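Local structure of uncharacterized protein (Legionella pneumophila subsp. pneumophila, 5DGG) at residues A129-C132 with G133-C137; V171-M174 with T175-E179; C137-S140 with H141-M144; H9-T12 with L13-K17; G93-V96 with L97-Y100. The protein is uncharacterized but probably acts as a cysteine protease that removes ubiquitin, this chain being the central domain and belonging to the Legionella LupA family. All coordinates share one frame; numbering follows the deposited sequence. Where two conformers were deposited one is given.

Interaction 1. Residues A129-C132 with G133-C137; sequences AYSC and GDFTC
S131 and F135 meet where the loop turns into helix 132-146. F135 N donates to S131 O at 3.0 Å with an N-H...O angle of 176°, and the same S131 O lies at the edge of the F135 ring, in its plane, 3.3 Å from CD2. S131 OG is near the same ring, 3.6 Å from CE2. One residue on, T136 N bonds to C132 O at 2.9 Å; T136 OG1 also lies near this carbonyl, but W64 O is a weak alternative partner. C132 sets SG beside its own backbone N (chi1 -72°), and it is CB that touches G133 N.

A water closes the first turn, donating to Y130 O (2.7 Å) and accepting from G133 N (2.9 Å). Farther out, S131 OG is bonded to Q126, and Y130 OH to Q126 and N170. D134 swings OD1 back to 3.3 Å from S131 CA while R173 and T176 hold its two oxygens.

C132 thus heads a helix whose first turn is fixed by direct and water-mediated bonds. A cysteine at a helix start is consistent with the nucleophile position of papain-like (clan CA) peptidases, although no catalytic role is established here.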
# COMPACT_ATOMS: atom_id res chain seq x y z
N ALA A 129 16.17 4.90 3.43
CA ALA A 129 15.58 4.51 2.14
C ALA A 129 15.30 3.00 2.04
O ALA A 129 14.23 2.58 1.54
CB ALA A 129 16.50 4.97 1.00
N TYR A 130 16.25 2.19 2.54
CA TYR A 130 16.20 0.76 2.27
C TYR A 130 14.95 0.05 2.82
O TYR A 130 14.62 -0.99 2.30
CB TYR A 130 17.45 0.03 2.76
CG TYR A 130 17.50 -0.24 4.24
CD1 TYR A 130 17.18 -1.50 4.76
CD2 TYR A 130 17.89 0.75 5.15
CE1 TYR A 130 17.21 -1.76 6.12
CE2 TYR A 130 17.90 0.50 6.51
CZ TYR A 130 17.58 -0.76 6.98
OH TYR A 130 17.64 -1.02 8.33
N SER A 131 14.31 0.57 3.86
CA SER A 131 13.24 -0.16 4.53
C SER A 131 11.82 0.32 4.13
O SER A 131 10.87 -0.14 4.72
CB SER A 131 13.42 -0.10 6.04
OG SER A 131 13.41 1.23 6.51
N CYS A 132 11.68 1.16 3.11
CA CYS A 132 10.37 1.72 2.77
C CYS A 132 9.43 0.60 2.32
O CYS A 132 8.29 0.63 2.64
CB CYS A 132 10.48 2.80 1.70
SG CYS A 132 11.21 4.36 2.24
N GLY A 133 9.96 -0.38 1.59
CA GLY A 133 9.22 -1.56 1.16
C GLY A 133 8.66 -2.35 2.31
O GLY A 133 7.50 -2.78 2.30
N ASP A 134 9.53 -2.57 3.31
CA ASP A 134 9.18 -3.32 4.49
C ASP A 134 8.04 -2.65 5.24
O ASP A 134 7.06 -3.30 5.64
CB ASP A 134 10.42 -3.43 5.42
CG ASP A 134 11.65 -3.99 4.69
OD1 ASP A 134 12.26 -3.28 3.82
OD2 ASP A 134 12.02 -5.14 5.01
N PHE A 135 8.21 -1.37 5.51
CA PHE A 135 7.13 -0.59 6.12
C PHE A 135 5.85 -0.65 5.32
O PHE A 135 4.77 -0.83 5.90
CB PHE A 135 7.54 0.89 6.32
CG PHE A 135 8.39 1.15 7.57
CD1 PHE A 135 7.79 1.48 8.75
CD2 PHE A 135 9.78 1.08 7.53
CE1 PHE A 135 8.54 1.71 9.90
CE2 PHE A 135 10.55 1.31 8.66
CZ PHE A 135 9.92 1.62 9.84
N THR A 136 5.93 -0.47 4.00
CA THR A 136 4.73 -0.42 3.19
C THR A 136 4.02 -1.80 3.17
O THR A 136 2.78 -1.88 3.26
CB THR A 136 5.07 0.14 1.77
OG1 THR A 136 5.44 1.52 1.90
CG2 THR A 136 3.89 0.00 0.88
N CYS A 137 4.79 -2.89 3.11
CA CYS A 137 4.24 -4.23 3.12
C CYS A 137 3.56 -4.53 4.42
O CYS A 137 2.39 -5.00 4.48
CB CYS A 137 5.31 -5.28 2.86
SG CYS A 137 5.73 -5.47 1.13
O HOH W 1 12.56 -1.37 0.61

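Interaction 2. Residues V171-M174 with T175-E179; sequences VLRM and TTREE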
# COMPACT_ATOMS: atom_id res chain seq x y z
N VAL A 171 14.61 -5.25 12.86
CA VAL A 171 13.76 -6.41 13.13
C VAL A 171 12.64 -6.58 12.11
O VAL A 171 12.20 -7.72 11.84
CB VAL A 171 13.13 -6.42 14.54
CG1 VAL A 171 14.20 -6.51 15.61
CG2 VAL A 171 12.20 -5.22 14.74
N LEU A 172 12.16 -5.47 11.53
CA LEU A 172 11.15 -5.58 10.48
C LEU A 172 11.74 -6.24 9.22
O LEU A 172 11.16 -7.16 8.64
CB LEU A 172 10.52 -4.22 10.19
CG LEU A 172 9.26 -4.26 9.32
CD1 LEU A 172 8.04 -4.96 9.99
CD2 LEU A 172 8.90 -2.83 8.91
N ARG A 173 12.92 -5.82 8.83
CA ARG A 173 13.65 -6.50 7.75
C ARG A 173 13.91 -7.99 8.04
O ARG A 173 13.76 -8.85 7.15
CB ARG A 173 14.94 -5.76 7.43
CG ARG A 173 15.87 -6.43 6.41
CD ARG A 173 15.20 -6.77 5.06
NE ARG A 173 14.64 -5.63 4.32
CZ ARG A 173 15.28 -4.94 3.39
NH1 ARG A 173 16.55 -5.24 3.08
NH2 ARG A 173 14.68 -3.92 2.75
N MET A 174 14.20 -8.32 9.30
CA MET A 174 14.32 -9.73 9.63
C MET A 174 13.00 -10.48 9.49
O MET A 174 13.00 -11.59 8.97
CB MET A 174 14.87 -9.93 11.04
CG MET A 174 15.73 -11.19 11.09
SD MET A 174 15.46 -12.18 12.55
CE MET A 174 17.09 -12.93 12.69
N THR A 175 11.88 -9.89 9.91
CA THR A 175 10.61 -10.60 9.72
C THR A 175 10.24 -10.67 8.23
O THR A 175 9.66 -11.66 7.80
CB THR A 175 9.46 -10.05 10.57
OG1 THR A 175 9.25 -8.66 10.30
CG2 THR A 175 9.75 -10.19 12.06
N THR A 176 10.58 -9.66 7.44
CA THR A 176 10.24 -9.71 6.03
C THR A 176 11.08 -10.83 5.33
O THR A 176 10.54 -11.56 4.48
CB THR A 176 10.33 -8.34 5.33
OG1 THR A 176 11.64 -7.83 5.43
CG2 THR A 176 9.37 -7.35 5.95
N ARG A 177 12.34 -11.00 5.71
CA ARG A 177 13.17 -12.09 5.16
C ARG A 177 12.59 -13.45 5.50
O ARG A 177 12.28 -14.25 4.62
CB ARG A 177 14.60 -12.00 5.68
CG ARG A 177 15.34 -10.84 5.06
CD ARG A 177 16.56 -10.41 5.86
NE ARG A 177 17.82 -11.01 5.40
CZ ARG A 177 18.44 -10.69 4.25
NH1 ARG A 177 17.92 -9.79 3.42
NH2 ARG A 177 19.58 -11.29 3.92
N GLU A 178 12.42 -13.67 6.80
CA GLU A 178 11.85 -14.92 7.29
C GLU A 178 10.51 -15.24 6.69
O GLU A 178 10.27 -16.37 6.30
CB GLU A 178 11.71 -14.91 8.81
CG GLU A 178 12.90 -15.46 9.56
CD GLU A 178 13.40 -16.78 8.97
OE1 GLU A 178 14.56 -16.81 8.53
OE2 GLU A 178 12.62 -17.77 8.92
N GLU A 179 9.61 -14.28 6.61
CA GLU A 179 8.27 -14.57 6.09
C GLU A 179 8.34 -14.87 4.59
O GLU A 179 7.52 -15.62 4.04
CB GLU A 179 7.29 -13.41 6.36
CG GLU A 179 6.96 -13.25 7.83
CD GLU A 179 6.42 -14.52 8.45
OE1 GLU A 179 5.30 -14.93 8.09
OE2 GLU A 179 7.12 -15.12 9.29
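V171 and T175 set the first rung of a regular alpha-helix, 171-183, with T175 N donating to V171 O at 2.9 Å; T175 CG2 lies against the same carbonyl. L172 O then takes two donors: T176 N at 2.8 Å, and the hydroxyl of T175 at 2.9 Å from OG1. The hydroxyl arrives at a C=O...O angle of only 115°, from the flank of the carbonyl, a path opened because OG1 stands between the backbone N and carbonyl carbon of T175 (chi1 57°). This T175 thus ties its polar group back into the preceding turn, while its side chain packs on L158 and T161 of helix 156-165. L172 CD1 also passes 3.9 Å from T175 OG1, and the L172 side chain packs on D134 and A138 of helix 132-146.

R173 O is bonded by R177 N at 3.0 Å and has T176 OG1 close by, but that hydroxyl also has D134 OD2 as an acceptor. The R173 chain, bent at chi2 and chi3, carries its guanidinium to a salt bridge with D134 and a bond to D4 O, so the guanidinium is held by partners outside this helix. R173 CD meets R177 CD at 4.0 Å; beyond them the guanidinium planes lie 18° apart, with R173 NH1 4.8 Å from R177 NH1. M174 O closes the series, accepting from E178 N at 3.1 Å.

Interaction 3. Residues C137-S140 with H141-M144; sequences CAYS and HKKM
Four consecutive i to i+4 bonds run through C137-S140 and H141-M144, as expected of an unbroken alpha-helix: H141 N to C137 O, K142 N to A138 O, K143 N to Y139 O and M144 N to S140 O all measure between 2.8 and 3.0 Å. Of these, K143 N to Y139 O is the shortest at 2.8 Å.

The main side-chain contact is Y139 with the lysines that follow it. K143 lies alongside Y139, pointing the same way, and its CD sits 3.7 Å from Y139 CE2. Two successive bends, at chi2 (-56°) and chi3 (-59°), fold the K143 chain along the ring. K142 stays extended and crosses the ring obliquely, with its CD 4.1 Å from Y139 CE1. The methylene groups of both lysines therefore pack against the Y139 side chain while their ammonium ends go elsewhere. On another side of the helix the H141 imidazole brings CD2 to 3.0 Å from C137 O, which lies near the ring plane.

Y139 OH and K143 NZ converge on E84 of strand 81-86, and K143 also pairs with E146; the Y139 ring stacks with F86. H141 NE2 bonds to L14 O at the end of helix 8-14, S140 OG reaches Y68 of strand 65-70, and M144 packs on M56 of strand 54-60, so this helix is wedged between the central sheet and helices 8-14 and 156-165.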
# COMPACT_ATOMS: atom_id res chain seq x y z
N CYS A 137 4.79 -2.89 3.11
CA CYS A 137 4.24 -4.23 3.12
C CYS A 137 3.56 -4.53 4.42
O CYS A 137 2.39 -5.00 4.48
CB CYS A 137 5.31 -5.28 2.86
SG CYS A 137 5.73 -5.47 1.13
N ALA A 138 4.25 -4.18 5.51
CA ALA A 138 3.70 -4.45 6.83
C ALA A 138 2.49 -3.58 7.11
O ALA A 138 1.49 -4.03 7.69
CB ALA A 138 4.75 -4.25 7.90
N TYR A 139 2.56 -2.31 6.73
CA TYR A 139 1.40 -1.42 6.90
C TYR A 139 0.16 -1.90 6.10
O TYR A 139 -0.99 -1.78 6.59
CB TYR A 139 1.79 0.04 6.63
CG TYR A 139 0.75 1.08 7.05
CD1 TYR A 139 0.70 1.54 8.33
CD2 TYR A 139 -0.18 1.59 6.13
CE1 TYR A 139 -0.26 2.44 8.75
CE2 TYR A 139 -1.13 2.53 6.51
CZ TYR A 139 -1.17 2.95 7.84
OH TYR A 139 -2.06 3.87 8.29
N SER A 140 0.43 -2.44 4.90
CA SER A 140 -0.61 -2.99 4.08
C SER A 140 -1.31 -4.20 4.76
O SER A 140 -2.53 -4.41 4.66
CB SER A 140 -0.04 -3.36 2.70
OG SER A 140 0.40 -2.19 2.00
N HIS A 141 -0.52 -5.05 5.39
CA HIS A 141 -1.08 -6.11 6.22
C HIS A 141 -1.92 -5.53 7.38
O HIS A 141 -3.01 -5.99 7.65
CB HIS A 141 0.05 -7.00 6.73
CG HIS A 141 0.56 -7.95 5.70
ND1 HIS A 141 -0.05 -9.16 5.44
CD2 HIS A 141 1.58 -7.86 4.82
CE1 HIS A 141 0.58 -9.78 4.46
NE2 HIS A 141 1.58 -9.01 4.07
N LYS A 142 -1.42 -4.50 8.05
CA LYS A 142 -2.17 -3.86 9.09
C LYS A 142 -3.52 -3.36 8.56
O LYS A 142 -4.57 -3.54 9.23
CB LYS A 142 -1.39 -2.69 9.66
CG LYS A 142 -2.19 -1.90 10.69
CD LYS A 142 -1.45 -0.66 11.17
CE LYS A 142 -2.08 -0.21 12.49
NZ LYS A 142 -1.49 1.06 12.97
N LYS A 143 -3.50 -2.74 7.37
CA LYS A 143 -4.77 -2.28 6.79
C LYS A 143 -5.71 -3.43 6.43
O LYS A 143 -6.94 -3.32 6.56
CB LYS A 143 -4.56 -1.37 5.57
CG LYS A 143 -3.82 -0.10 5.83
CD LYS A 143 -4.36 0.83 6.88
CE LYS A 143 -5.75 1.31 6.63
NZ LYS A 143 -6.01 2.49 7.55
N MET A 144 -5.14 -4.53 5.97
CA MET A 144 -5.87 -5.71 5.63
C MET A 144 -6.71 -6.16 6.82
O MET A 144 -7.94 -6.37 6.71
CB MET A 144 -4.90 -6.81 5.21
CG MET A 144 -5.51 -7.91 4.44
SD MET A 144 -5.96 -7.43 2.74
CE MET A 144 -6.74 -8.99 2.39

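Interaction 4. Residues H9-T12 with L13-K17; sequences HDMT and LLMPK
The flat groups that meet across H9-T12 and L13-K17 are backbone peptides, approached at their carbonyl oxygens. M15 N bonds to M11 O at 2.8 Å, L13 N to H9 O at 3.0 Å, and L14 N to D10 O at 3.1 Å. L14 N has a second, weak bond to M11 O.

T12 O is the next acceptor in the series, but the residue four places on is P16, whose nitrogen carries no hydrogen. K17 appears to take over instead: its chain bends at chi2 (-66°) and curls back until NZ lies 2.5 Å from T12 O, coming in nearly in line with the C=O bond (C=O...N angle 167°). That separation is short for such a bond, so its exact value is doubtful. NZ also makes a weak bond to M15 O at 3.3 Å.

M15 is the first residue to leave helical backbone angles. Its CG lies 3.2 Å from M11 O, and its SD is 4.3 Å from M11 CE, so two methionines a turn apart pack together, M11 also against V27 and M15 against V24 of the edge strand. T12 OG1 turns back to D8 O, and D10 OD2 accepts from Q7 N.

At the C-terminal end of helix 8-14, then, T12 O appears to be met by K17 NZ, with the distance too short to trust, and L14 O is taken by a donor from helix 132-146. The nearby lysine charge probably also offsets the partial negative charge of this helix end.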
# COMPACT_ATOMS: atom_id res chain seq x y z
N HIS A 9 9.32 -7.53 -7.29
CA HIS A 9 9.00 -8.93 -7.06
C HIS A 9 8.93 -9.22 -5.58
O HIS A 9 8.09 -9.99 -5.14
CB HIS A 9 9.98 -9.88 -7.78
CG HIS A 9 11.41 -9.73 -7.36
ND1 HIS A 9 12.31 -8.92 -8.02
CD2 HIS A 9 12.12 -10.32 -6.36
CE1 HIS A 9 13.49 -9.00 -7.45
NE2 HIS A 9 13.41 -9.84 -6.43
N ASP A 10 9.80 -8.58 -4.79
CA ASP A 10 9.78 -8.73 -3.33
C ASP A 10 8.45 -8.25 -2.79
O ASP A 10 7.86 -8.90 -1.93
CB ASP A 10 10.90 -7.93 -2.67
CG ASP A 10 12.28 -8.31 -3.17
OD1 ASP A 10 12.55 -9.52 -3.29
OD2 ASP A 10 13.10 -7.40 -3.39
N MET A 11 7.97 -7.10 -3.29
CA MET A 11 6.68 -6.56 -2.81
C MET A 11 5.56 -7.51 -3.22
O MET A 11 4.67 -7.83 -2.43
CB MET A 11 6.38 -5.17 -3.37
CG MET A 11 7.38 -4.06 -3.01
SD MET A 11 7.39 -3.70 -1.25
CE MET A 11 5.83 -2.77 -1.21
N THR A 12 5.59 -7.95 -4.48
CA THR A 12 4.57 -8.88 -4.98
C THR A 12 4.48 -10.11 -4.07
O THR A 12 3.40 -10.50 -3.67
CB THR A 12 4.86 -9.26 -6.43
OG1 THR A 12 4.82 -8.07 -7.23
CG2 THR A 12 3.85 -10.26 -6.93
N LEU A 13 5.61 -10.64 -3.66
CA LEU A 13 5.62 -11.84 -2.84
C LEU A 13 5.02 -11.57 -1.47
O LEU A 13 4.22 -12.37 -0.98
CB LEU A 13 7.05 -12.39 -2.69
CG LEU A 13 7.16 -13.88 -2.35
CD1 LEU A 13 6.68 -14.72 -3.53
CD2 LEU A 13 8.59 -14.26 -1.97
N LEU A 14 5.37 -10.44 -0.85
CA LEU A 14 5.03 -10.22 0.56
C LEU A 14 3.75 -9.42 0.84
O LEU A 14 3.20 -9.50 1.92
CB LEU A 14 6.18 -9.54 1.27
CG LEU A 14 6.30 -9.82 2.77
CD1 LEU A 14 5.98 -11.26 3.17
CD2 LEU A 14 7.73 -9.52 3.15
N MET A 15 3.31 -8.61 -0.11
CA MET A 15 2.05 -7.87 0.03
C MET A 15 0.88 -8.83 0.30
O MET A 15 0.89 -9.96 -0.16
CB MET A 15 1.76 -7.02 -1.22
CG MET A 15 2.55 -5.71 -1.30
SD MET A 15 2.02 -4.41 -0.16
CE MET A 15 0.37 -4.03 -0.83
N PRO A 16 -0.11 -8.37 1.07
CA PRO A 16 -1.37 -9.15 1.19
C PRO A 16 -1.99 -9.31 -0.20
O PRO A 16 -1.64 -8.55 -1.11
CB PRO A 16 -2.27 -8.26 2.06
CG PRO A 16 -1.67 -6.90 2.01
CD PRO A 16 -0.21 -7.04 1.69
N LYS A 17 -2.84 -10.31 -0.35
CA LYS A 17 -3.47 -10.63 -1.61
C LYS A 17 -4.92 -10.24 -1.50
O LYS A 17 -5.48 -10.27 -0.40
CB LYS A 17 -3.42 -12.16 -1.87
CG LYS A 17 -2.04 -12.79 -1.84
CD LYS A 17 -1.17 -12.28 -2.96
CE LYS A 17 0.30 -12.18 -2.55
NZ LYS A 17 0.97 -11.07 -3.30

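Interaction 5. Residues G93-V96 with L97-Y100; sequences GAAV and LDDY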
# COMPACT_ATOMS: atom_id res chain seq x y z
N GLY A 93 5.78 13.54 3.62
CA GLY A 93 6.31 13.09 2.34
C GLY A 93 5.27 12.46 1.43
O GLY A 93 5.50 12.32 0.24
N ALA A 94 4.11 12.06 1.96
CA ALA A 94 3.07 11.48 1.11
C ALA A 94 2.49 12.47 0.09
O ALA A 94 1.83 12.07 -0.89
CB ALA A 94 1.96 10.89 1.98
N ALA A 95 2.75 13.77 0.29
CA ALA A 95 2.30 14.84 -0.62
C ALA A 95 2.72 14.57 -2.05
O ALA A 95 2.03 14.95 -3.01
CB ALA A 95 2.85 16.19 -0.15
N VAL A 96 3.80 13.83 -2.19
CA VAL A 96 4.32 13.51 -3.50
C VAL A 96 3.33 12.65 -4.31
O VAL A 96 3.42 12.57 -5.53
CB VAL A 96 5.73 12.86 -3.34
CG1 VAL A 96 5.64 11.38 -3.04
CG2 VAL A 96 6.58 13.12 -4.56
N LEU A 97 2.37 12.00 -3.65
CA LEU A 97 1.38 11.19 -4.34
C LEU A 97 0.05 11.85 -4.61
O LEU A 97 -0.76 11.25 -5.30
CB LEU A 97 1.08 9.87 -3.59
CG LEU A 97 2.25 8.87 -3.51
CD1 LEU A 97 1.81 7.62 -2.79
CD2 LEU A 97 2.79 8.50 -4.86
N ASP A 98 -0.18 13.06 -4.10
CA ASP A 98 -1.53 13.66 -4.20
C ASP A 98 -1.97 13.79 -5.66
O ASP A 98 -3.02 13.29 -6.04
CB ASP A 98 -1.61 15.04 -3.54
CG ASP A 98 -1.50 15.00 -2.03
OD1 ASP A 98 -1.45 13.90 -1.41
OD2 ASP A 98 -1.41 16.09 -1.40
N ASP A 99 -1.13 14.40 -6.49
CA ASP A 99 -1.49 14.67 -7.88
C ASP A 99 -1.58 13.40 -8.67
O ASP A 99 -2.47 13.26 -9.49
CB ASP A 99 -0.43 15.53 -8.56
CG ASP A 99 -0.56 16.99 -8.19
OD1 ASP A 99 -1.71 17.49 -8.16
OD2 ASP A 99 0.49 17.62 -7.93
N TYR A 100 -0.62 12.51 -8.41
CA TYR A 100 -0.50 11.24 -9.07
C TYR A 100 -1.74 10.43 -8.89
O TYR A 100 -2.31 9.93 -9.88
CB TYR A 100 0.72 10.45 -8.55
CG TYR A 100 0.92 9.10 -9.22
CD1 TYR A 100 1.40 9.03 -10.53
CD2 TYR A 100 0.63 7.91 -8.57
CE1 TYR A 100 1.60 7.80 -11.14
CE2 TYR A 100 0.81 6.69 -9.18
CZ TYR A 100 1.32 6.65 -10.48
OH TYR A 100 1.49 5.48 -11.14
O HOH W 2 1.17 15.83 -5.56
O HOH W 3 2.11 13.81 -7.58
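G93-V96 has helical backbone angles throughout, yet the direct bonds to the residues that follow span three places: L97 N to A94 O at 2.8 Å and D98 N to A95 O at 3.1 Å, the latter donor standing 61° out of the carbonyl plane. The four-residue spacing is instead bridged by solvent. One water donates to A95 O (2.8 Å) and accepts from D99 N (2.9 Å); another donates to V96 O (2.7 Å) and accepts from Y100 N (3.1 Å).

Among the side chains, L97 sets CG beside its own backbone N (chi1 -66°) and packs beneath the turn on L85, R65 and V67 of the sheet. D98 folds its carboxylate back over the preceding turn, with CG 3.7 Å from A95 O, and its OD1 is bonded to H119 NE2 of strand 115-120, which also contacts the methyls of A94 and A95.

These three-residue bonds and water-bridged i to i+4 pairs are those of a 3-10-like, hydrated turn leading into helix 98-108. That helix joins the neighbouring parallel strands 81-86 and 115-120, making a beta-alpha-beta crossover.

How the interactions relate
Interactions 1 to 4 are connected through helix 132-146. Interaction 1 passes into interaction 3 at C137 on that helix. D134 ties interaction 1 to interaction 2, with OD1 2.7 Å from R173 NH2 in a salt bridge and OD2 2.7 Å from T176 OG1. Interaction 4 packs against both halves of the central helix: C137 SG is 3.4 Å from M11 SD, and H141 NE2 is 2.7 Å from L14 O. L14 CD2 also reaches T176 CB of interaction 2 at 3.6 Å. Interaction 5 stands apart, its nearest atoms about 9 Å from interaction 1 and about 17 Å from interaction 2. If C132 is the nucleophile, as in related peptidases, interaction 1 lies at the active site.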